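Local atomic coordinates of cyclopenase asqI (Emericella nidulans, PDB entry 5YY3), a protein that catalyses the zinc-dependent ring contraction of 4'-methoxycyclopenin to 4'-methoxyviridicatin, with loss of methyl isocyanate, in fungal aspoquinolone biosynthesis. Residues V237-Y251 against R389-Y403. Numbering follows the deposited sequence.
Sequences VRPWNQYDDFLENGY and RDPCFWRWYKHLQYY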
loop_
_atom_site.group_PDB
_atom_site.type_symbol
_atom_site.label_atom_id
_atom_site.label_comp_id
_atom_site.label_asym_id
_atom_site.label_seq_id
_atom_site.Cartn_x
_atom_site.Cartn_y
_atom_site.Cartn_z
ATOM N N VAL A 237 -0.257 18.575 -4.497
ATOM C CA VAL A 237 1.066 19.091 -4.171
ATOM C C VAL A 237 1.031 20.138 -3.058
ATOM O O VAL A 237 0.185 21.042 -3.079
ATOM C CB VAL A 237 1.724 19.692 -5.415
ATOM C CG1 VAL A 237 2.849 20.623 -5.030
ATOM C CG2 VAL A 237 2.213 18.576 -6.334
ATOM N N ARG A 238 1.940 20.013 -2.083
ATOM C CA ARG A 238 2.134 21.063 -1.082
ATOM C C ARG A 238 2.962 22.179 -1.698
ATOM O O ARG A 238 4.119 21.974 -2.047
ATOM C CB ARG A 238 2.817 20.532 0.178
ATOM C CG ARG A 238 2.754 21.513 1.371
ATOM C CD ARG A 238 3.781 21.161 2.474
ATOM N NE ARG A 238 3.925 19.719 2.560
ATOM C CZ ARG A 238 5.050 19.067 2.825
ATOM N NH1 ARG A 238 6.189 19.707 3.055
ATOM N NH2 ARG A 238 5.021 17.748 2.863
ATOM N N PRO A 239 2.380 23.369 -1.833
ATOM C CA PRO A 239 3.168 24.445 -2.452
ATOM C C PRO A 239 4.337 24.846 -1.579
ATOM O O PRO A 239 4.291 24.640 -0.367
ATOM C CB PRO A 239 2.165 25.589 -2.591
ATOM C CG PRO A 239 1.112 25.294 -1.568
ATOM C CD PRO A 239 1.029 23.803 -1.444
ATOM N N TRP A 240 5.377 25.396 -2.193
ATOM C CA TRP A 240 6.535 25.898 -1.463
ATOM C C TRP A 240 6.255 27.307 -0.981
ATOM O O TRP A 240 6.952 28.252 -1.376
ATOM C CB TRP A 240 7.775 25.885 -2.361
ATOM C CG TRP A 240 9.077 26.081 -1.619
ATOM C CD1 TRP A 240 9.791 27.237 -1.497
ATOM C CD2 TRP A 240 9.815 25.078 -0.914
ATOM N NE1 TRP A 240 10.923 27.018 -0.762
ATOM C CE2 TRP A 240 10.965 25.699 -0.389
ATOM C CE3 TRP A 240 9.617 23.709 -0.681
ATOM C CZ2 TRP A 240 11.908 25.007 0.359
ATOM C CZ3 TRP A 240 10.544 23.024 0.064
ATOM C CH2 TRP A 240 11.683 23.674 0.581
ATOM N N ASN A 241 5.210 27.450 -0.166
ATOM C CA ASN A 241 4.793 28.761 0.340
ATOM C C ASN A 241 5.588 29.181 1.576
ATOM O O ASN A 241 5.836 30.370 1.789
ATOM C CB ASN A 241 3.296 28.766 0.655
ATOM C CG ASN A 241 2.429 28.846 -0.603
ATOM O OD1 ASN A 241 2.844 29.396 -1.621
ATOM N ND2 ASN A 241 1.227 28.277 -0.539
ATOM N N GLN A 242 5.971 28.190 2.383
ATOM C CA GLN A 242 6.816 28.383 3.548
ATOM C C GLN A 242 8.257 27.969 3.191
ATOM O O GLN A 242 8.523 26.811 2.878
ATOM C CB GLN A 242 6.264 27.579 4.747
ATOM C CG GLN A 242 4.767 27.853 5.056
ATOM C CD GLN A 242 4.211 27.062 6.267
ATOM O OE1 GLN A 242 4.899 26.213 6.858
ATOM N NE2 GLN A 242 2.945 27.329 6.620
ATOM N N TYR A 243 9.185 28.916 3.219
ATOM C CA TYR A 243 10.527 28.666 2.676
ATOM C C TYR A 243 11.436 27.874 3.633
ATOM O O TYR A 243 12.533 27.460 3.256
ATOM C CB TYR A 243 11.213 29.993 2.294
ATOM C CG TYR A 243 10.537 30.768 1.187
ATOM C CD1 TYR A 243 9.468 30.221 0.474
ATOM C CD2 TYR A 243 10.958 32.068 0.859
ATOM C CE1 TYR A 243 8.836 30.941 -0.538
ATOM C CE2 TYR A 243 10.333 32.796 -0.153
ATOM C CZ TYR A 243 9.278 32.221 -0.849
ATOM O OH TYR A 243 8.654 32.920 -1.855
ATOM N N ASP A 244 10.981 27.666 4.865
ATOM C CA ASP A 244 11.694 26.818 5.810
ATOM C C ASP A 244 11.132 25.403 5.797
ATOM O O ASP A 244 11.180 24.688 6.796
ATOM C CB ASP A 244 11.611 27.403 7.218
ATOM C CG ASP A 244 10.174 27.593 7.677
ATOM O OD1 ASP A 244 9.271 27.605 6.804
ATOM O OD2 ASP A 244 9.945 27.745 8.902
ATOM N N ASP A 245 10.593 24.998 4.658
ATOM C CA ASP A 245 9.919 23.712 4.582
ATOM C C ASP A 245 10.903 22.578 4.302
ATOM O O ASP A 245 12.055 22.797 3.898
ATOM C CB ASP A 245 8.833 23.742 3.506
ATOM C CG ASP A 245 7.733 22.726 3.750
ATOM O OD1 ASP A 245 7.887 21.899 4.682
ATOM O OD2 ASP A 245 6.724 22.750 2.999
ATOM N N PHE A 246 10.429 21.360 4.533
ATOM C CA PHE A 246 11.203 20.184 4.233
ATOM C C PHE A 246 10.743 19.576 2.920
ATOM O O PHE A 246 9.583 19.680 2.557
ATOM C CB PHE A 246 11.075 19.160 5.357
ATOM C CG PHE A 246 11.713 19.586 6.656
ATOM C CD1 PHE A 246 13.067 19.379 6.880
ATOM C CD2 PHE A 246 10.951 20.137 7.670
ATOM C CE1 PHE A 246 13.663 19.753 8.085
ATOM C CE2 PHE A 246 11.534 20.502 8.885
ATOM C CZ PHE A 246 12.892 20.311 9.089
ATOM N N LEU A 247 11.669 18.960 2.205
ATOM C CA LEU A 247 11.342 18.068 1.110
ATOM C C LEU A 247 11.437 16.634 1.637
ATOM O O LEU A 247 12.505 16.035 1.618
ATOM C CB LEU A 247 12.302 18.288 -0.055
ATOM C CG LEU A 247 12.153 19.597 -0.835
ATOM C CD1 LEU A 247 13.436 19.919 -1.542
ATOM C CD2 LEU A 247 11.022 19.466 -1.840
ATOM N N GLU A 248 10.335 16.070 2.109
ATOM C CA GLU A 248 10.453 14.852 2.900
ATOM C C GLU A 248 10.750 13.564 2.117
ATOM O O GLU A 248 11.102 12.553 2.730
ATOM C CB GLU A 248 9.185 14.655 3.737
ATOM C CG GLU A 248 7.921 14.487 2.938
ATOM C CD GLU A 248 7.034 15.718 3.010
ATOM O OE1 GLU A 248 7.549 16.829 2.750
ATOM O OE2 GLU A 248 5.823 15.580 3.320
ATOM N N ASN A 249 10.634 13.584 0.792
ATOM C CA ASN A 249 10.844 12.353 0.034
ATOM C C ASN A 249 12.205 12.195 -0.639
ATOM O O ASN A 249 12.636 11.066 -0.935
ATOM C CB ASN A 249 9.755 12.208 -1.016
ATOM C CG ASN A 249 8.438 11.862 -0.396
ATOM O OD1 ASN A 249 8.377 11.035 0.510
ATOM N ND2 ASN A 249 7.382 12.532 -0.827
ATOM N N GLY A 250 12.891 13.299 -0.899
ATOM C CA GLY A 250 14.212 13.168 -1.486
ATOM C C GLY A 250 14.105 12.740 -2.937
ATOM O O GLY A 250 13.080 12.237 -3.375
ATOM N N TYR A 251 15.166 12.935 -3.699
ATOM C CA TYR A 251 15.062 12.749 -5.127
ATOM C C TYR A 251 16.353 12.223 -5.704
ATOM O O TYR A 251 17.437 12.672 -5.328
ATOM C CB TYR A 251 14.680 14.079 -5.798
ATOM C CG TYR A 251 14.891 14.107 -7.292
ATOM C CD1 TYR A 251 14.078 13.365 -8.134
ATOM C CD2 TYR A 251 15.892 14.885 -7.861
ATOM C CE1 TYR A 251 14.249 13.392 -9.496
ATOM C CE2 TYR A 251 16.070 14.921 -9.236
ATOM C CZ TYR A 251 15.240 14.167 -10.043
ATOM O OH TYR A 251 15.396 14.165 -11.407
ATOM N N ARG A 389 11.751 17.214 -14.010
ATOM C CA ARG A 389 11.908 15.863 -13.487
ATOM C C ARG A 389 11.824 15.838 -11.962
ATOM O O ARG A 389 11.406 14.847 -11.363
ATOM C CB ARG A 389 13.245 15.263 -13.917
ATOM C CG ARG A 389 13.594 15.409 -15.380
ATOM C CD ARG A 389 14.986 14.847 -15.640
ATOM N NE ARG A 389 15.268 14.882 -17.066
ATOM C CZ ARG A 389 14.937 13.915 -17.916
ATOM N NH1 ARG A 389 14.338 12.822 -17.471
ATOM N NH2 ARG A 389 15.212 14.035 -19.210
ATOM N N ASP A 390 12.230 16.941 -11.345
ATOM C CA ASP A 390 12.416 17.027 -9.895
ATOM C C ASP A 390 11.143 17.502 -9.167
ATOM O O ASP A 390 10.597 18.553 -9.497
ATOM C CB ASP A 390 13.579 17.977 -9.625
ATOM C CG ASP A 390 14.108 17.892 -8.206
ATOM O OD1 ASP A 390 13.329 17.549 -7.286
ATOM O OD2 ASP A 390 15.313 18.205 -8.025
ATOM N N PRO A 391 10.662 16.725 -8.181
ATOM C CA PRO A 391 9.435 17.129 -7.477
ATOM C C PRO A 391 9.569 18.448 -6.717
ATOM O O PRO A 391 8.545 19.105 -6.487
ATOM C CB PRO A 391 9.188 15.973 -6.497
ATOM C CG PRO A 391 9.881 14.806 -7.110
ATOM C CD PRO A 391 11.134 15.399 -7.736
ATOM N N CYS A 392 10.776 18.856 -6.323
ATOM C CA CYS A 392 10.863 20.137 -5.611
ATOM C C CYS A 392 10.449 21.306 -6.519
ATOM O O CYS A 392 9.906 22.301 -6.041
ATOM C CB CYS A 392 12.265 20.372 -5.023
ATOM S SG CYS A 392 13.604 20.756 -6.171
ATOM N N PHE A 393 10.669 21.198 -7.825
ATOM C CA PHE A 393 10.325 22.324 -8.682
ATOM C C PHE A 393 8.819 22.439 -8.880
ATOM O O PHE A 393 8.301 23.528 -9.123
ATOM C CB PHE A 393 11.047 22.230 -10.023
ATOM C CG PHE A 393 12.531 22.489 -9.914
ATOM C CD1 PHE A 393 13.438 21.438 -9.851
ATOM C CD2 PHE A 393 13.009 23.777 -9.785
ATOM C CE1 PHE A 393 14.796 21.677 -9.732
ATOM C CE2 PHE A 393 14.376 24.025 -9.649
ATOM C CZ PHE A 393 15.264 22.979 -9.628
ATOM N N TRP A 394 8.110 21.319 -8.756
ATOM C CA TRP A 394 6.661 21.353 -8.882
ATOM C C TRP A 394 6.109 22.037 -7.661
ATOM O O TRP A 394 5.090 22.722 -7.743
ATOM C CB TRP A 394 6.080 19.938 -9.081
ATOM C CG TRP A 394 6.395 19.470 -10.463
ATOM C CD1 TRP A 394 7.462 18.720 -10.850
ATOM C CD2 TRP A 394 5.689 19.817 -11.665
ATOM N NE1 TRP A 394 7.446 18.538 -12.215
ATOM C CE2 TRP A 394 6.364 19.203 -12.737
ATOM C CE3 TRP A 394 4.538 20.569 -11.933
ATOM C CZ2 TRP A 394 5.929 19.322 -14.057
ATOM C CZ3 TRP A 394 4.106 20.681 -13.234
ATOM C CH2 TRP A 394 4.796 20.054 -14.285
ATOM N N ARG A 395 6.812 21.917 -6.537
ATOM C CA ARG A 395 6.373 22.620 -5.336
ATOM C C ARG A 395 6.637 24.127 -5.498
ATOM O O ARG A 395 5.841 24.955 -5.049
ATOM C CB ARG A 395 7.053 22.052 -4.081
ATOM C CG ARG A 395 6.760 20.550 -3.856
ATOM C CD ARG A 395 7.074 20.100 -2.411
ATOM N NE ARG A 395 6.545 21.102 -1.503
ATOM C CZ ARG A 395 6.857 21.200 -0.220
ATOM N NH1 ARG A 395 7.691 20.318 0.335
ATOM N NH2 ARG A 395 6.325 22.189 0.501
ATOM N N TRP A 396 7.729 24.483 -6.171
ATOM C CA TRP A 396 7.959 25.886 -6.489
ATOM C C TRP A 396 6.947 26.396 -7.536
ATOM O O TRP A 396 6.375 27.480 -7.366
ATOM C CB TRP A 396 9.399 26.112 -6.974
ATOM C CG TRP A 396 9.713 27.576 -7.210
ATOM C CD1 TRP A 396 9.821 28.201 -8.414
ATOM C CD2 TRP A 396 9.942 28.585 -6.211
ATOM N NE1 TRP A 396 10.105 29.536 -8.232
ATOM C CE2 TRP A 396 10.185 29.798 -6.884
ATOM C CE3 TRP A 396 9.948 28.587 -4.810
ATOM C CZ2 TRP A 396 10.444 30.998 -6.217
ATOM C CZ3 TRP A 396 10.211 29.773 -4.145
ATOM C CH2 TRP A 396 10.458 30.965 -4.850
ATOM N N TYR A 397 6.718 25.632 -8.608
ATOM C CA TYR A 397 5.725 26.045 -9.616
ATOM C C TYR A 397 4.355 26.283 -8.973
ATOM O O TYR A 397 3.654 27.225 -9.339
ATOM C CB TYR A 397 5.578 25.010 -10.732
ATOM C CG TYR A 397 6.839 24.662 -11.512
ATOM C CD1 TYR A 397 7.913 25.548 -11.605
ATOM C CD2 TYR A 397 6.948 23.431 -12.151
ATOM C CE1 TYR A 397 9.067 25.208 -12.334
ATOM C CE2 TYR A 397 8.089 23.084 -12.872
ATOM C CZ TYR A 397 9.144 23.975 -12.961
ATOM O OH TYR A 397 10.267 23.617 -13.677
ATOM N N LYS A 398 3.967 25.458 -8.003
ATOM C CA LYS A 398 2.664 25.695 -7.381
ATOM C C LYS A 398 2.711 26.945 -6.496
ATOM O O LYS A 398 1.692 27.615 -6.322
ATOM C CB LYS A 398 2.171 24.490 -6.570
ATOM C CG LYS A 398 0.739 24.706 -6.054
ATOM C CD LYS A 398 0.060 23.422 -5.619
ATOM C CE LYS A 398 -1.232 23.712 -4.851
ATOM N NZ LYS A 398 -1.855 22.458 -4.286
ATOM N N HIS A 399 3.890 27.280 -5.964
ATOM C CA HIS A 399 4.057 28.556 -5.258
ATOM C C HIS A 399 3.874 29.728 -6.207
ATOM O O HIS A 399 3.148 30.660 -5.889
ATOM C CB HIS A 399 5.427 28.659 -4.590
ATOM C CG HIS A 399 5.681 29.984 -3.936
ATOM N ND1 HIS A 399 4.846 30.518 -2.975
ATOM C CD2 HIS A 399 6.688 30.877 -4.094
ATOM C CE1 HIS A 399 5.321 31.680 -2.573
ATOM N NE2 HIS A 399 6.440 31.921 -3.234
ATOM N N LEU A 400 4.549 29.697 -7.357
ATOM C CA LEU A 400 4.289 30.682 -8.416
ATOM C C LEU A 400 2.792 30.798 -8.699
ATOM O O LEU A 400 2.254 31.906 -8.804
ATOM C CB LEU A 400 5.029 30.312 -9.713
ATOM C CG LEU A 400 6.548 30.253 -9.578
ATOM C CD1 LEU A 400 7.181 29.825 -10.887
ATOM C CD2 LEU A 400 7.077 31.616 -9.137
ATOM N N GLN A 401 2.115 29.651 -8.810
ATOM C CA GLN A 401 0.680 29.654 -9.098
ATOM C C GLN A 401 -0.105 30.427 -8.028
ATOM O O GLN A 401 -1.152 31.026 -8.321
ATOM C CB GLN A 401 0.143 28.227 -9.205
ATOM C CG GLN A 401 -1.288 28.144 -9.727
ATOM C CD GLN A 401 -1.942 26.796 -9.434
ATOM O OE1 GLN A 401 -2.041 26.376 -8.271
ATOM N NE2 GLN A 401 -2.397 26.112 -10.489
ATOM N N TYR A 402 0.403 30.424 -6.797
ATOM C CA TYR A 402 -0.271 31.113 -5.690
ATOM C C TYR A 402 -0.399 32.615 -5.961
ATOM O O TYR A 402 -1.443 33.222 -5.687
ATOM C CB TYR A 402 0.468 30.857 -4.366
ATOM C CG TYR A 402 -0.122 31.573 -3.174
ATOM C CD1 TYR A 402 -1.478 31.498 -2.900
ATOM C CD2 TYR A 402 0.686 32.308 -2.307
ATOM C CE1 TYR A 402 -2.036 32.155 -1.812
ATOM C CE2 TYR A 402 0.147 32.968 -1.203
ATOM C CZ TYR A 402 -1.217 32.888 -0.961
ATOM O OH TYR A 402 -1.769 33.528 0.129
ATOM N N TYR A 403 0.638 33.215 -6.531
ATOM C CA TYR A 403 0.571 34.634 -6.852
ATOM C C TYR A 403 -0.548 34.891 -7.862
ATOM O O TYR A 403 -1.315 35.864 -7.736
ATOM C CB TYR A 403 1.914 35.128 -7.381
ATOM C CG TYR A 403 3.018 35.075 -6.348
ATOM C CD1 TYR A 403 3.266 36.155 -5.513
ATOM C CD2 TYR A 403 3.793 33.929 -6.191
ATOM C CE1 TYR A 403 4.274 36.105 -4.565
ATOM C CE2 TYR A 403 4.791 33.863 -5.243
ATOM C CZ TYR A 403 5.034 34.950 -4.436
ATOM O OH TYR A 403 6.045 34.880 -3.500
HETATM O O HOH W 1 7.484 17.825 -0.120
#
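Arg395 reaches out from helix 391-410 into the bend of the loop 237-251, where its guanidinium is clasped on every nitrogen. NE donates to Arg238 O at 2.6 Å, NH1 to Phe246 O at 3.0 Å, and NH2 gives Asp245 OD2 a nearly straight hydrogen bond (2.6 Å) that is part of a salt bridge and comes from above the carboxylate plane. A bend at chi3 (44°) swings the group off the line of its chain toward these acceptors. The six-membered side of the Trp240 indole meets one guanidinium face with CE3, the two planes 63° apart, while Arg238 CB lies over the other. The Arg238 side chain runs alongside in the same direction, and its NH1 shares Asp245 OD2 from the same face of the carboxylate. This shared acceptor, with Glu248 nearby, probably offsets the closeness of the two arginines.

Trp240 also anchors the loop through its backbone: its N donates to Arg395 O, an oxygen that also accepts from His399 N within the helix. Beyond it, Trp240 CD1 comes to the edge of the Trp396 ring, 3.6 Å from CE3. Tyr243 turns an edge toward the face of His399 in an offset edge-to-face contact, the planes almost perpendicular (88°), and its OH is hydrogen-bonded to His399 NE2 at 2.8 Å.

The extended Lys398 passes Val237 to give NZ a bond to Val237 O, with Glu226 as its salt-bridge partner. At the helix start, Asp390 CA makes a CH-pi contact with one face of the Tyr251 ring; the Asp390 carboxylate caps the helix by accepting from Cys392 N, and OD1 also bonds Tyr264. Trp396 and Trp394 lie about 7 Å, side chain to side chain, from the zinc ligands His218 and His186 respectively. The contact thus fastens a long interhelical loop to a core helix beside the metal site of a hemocyanin-like, tyrosinase-family domain.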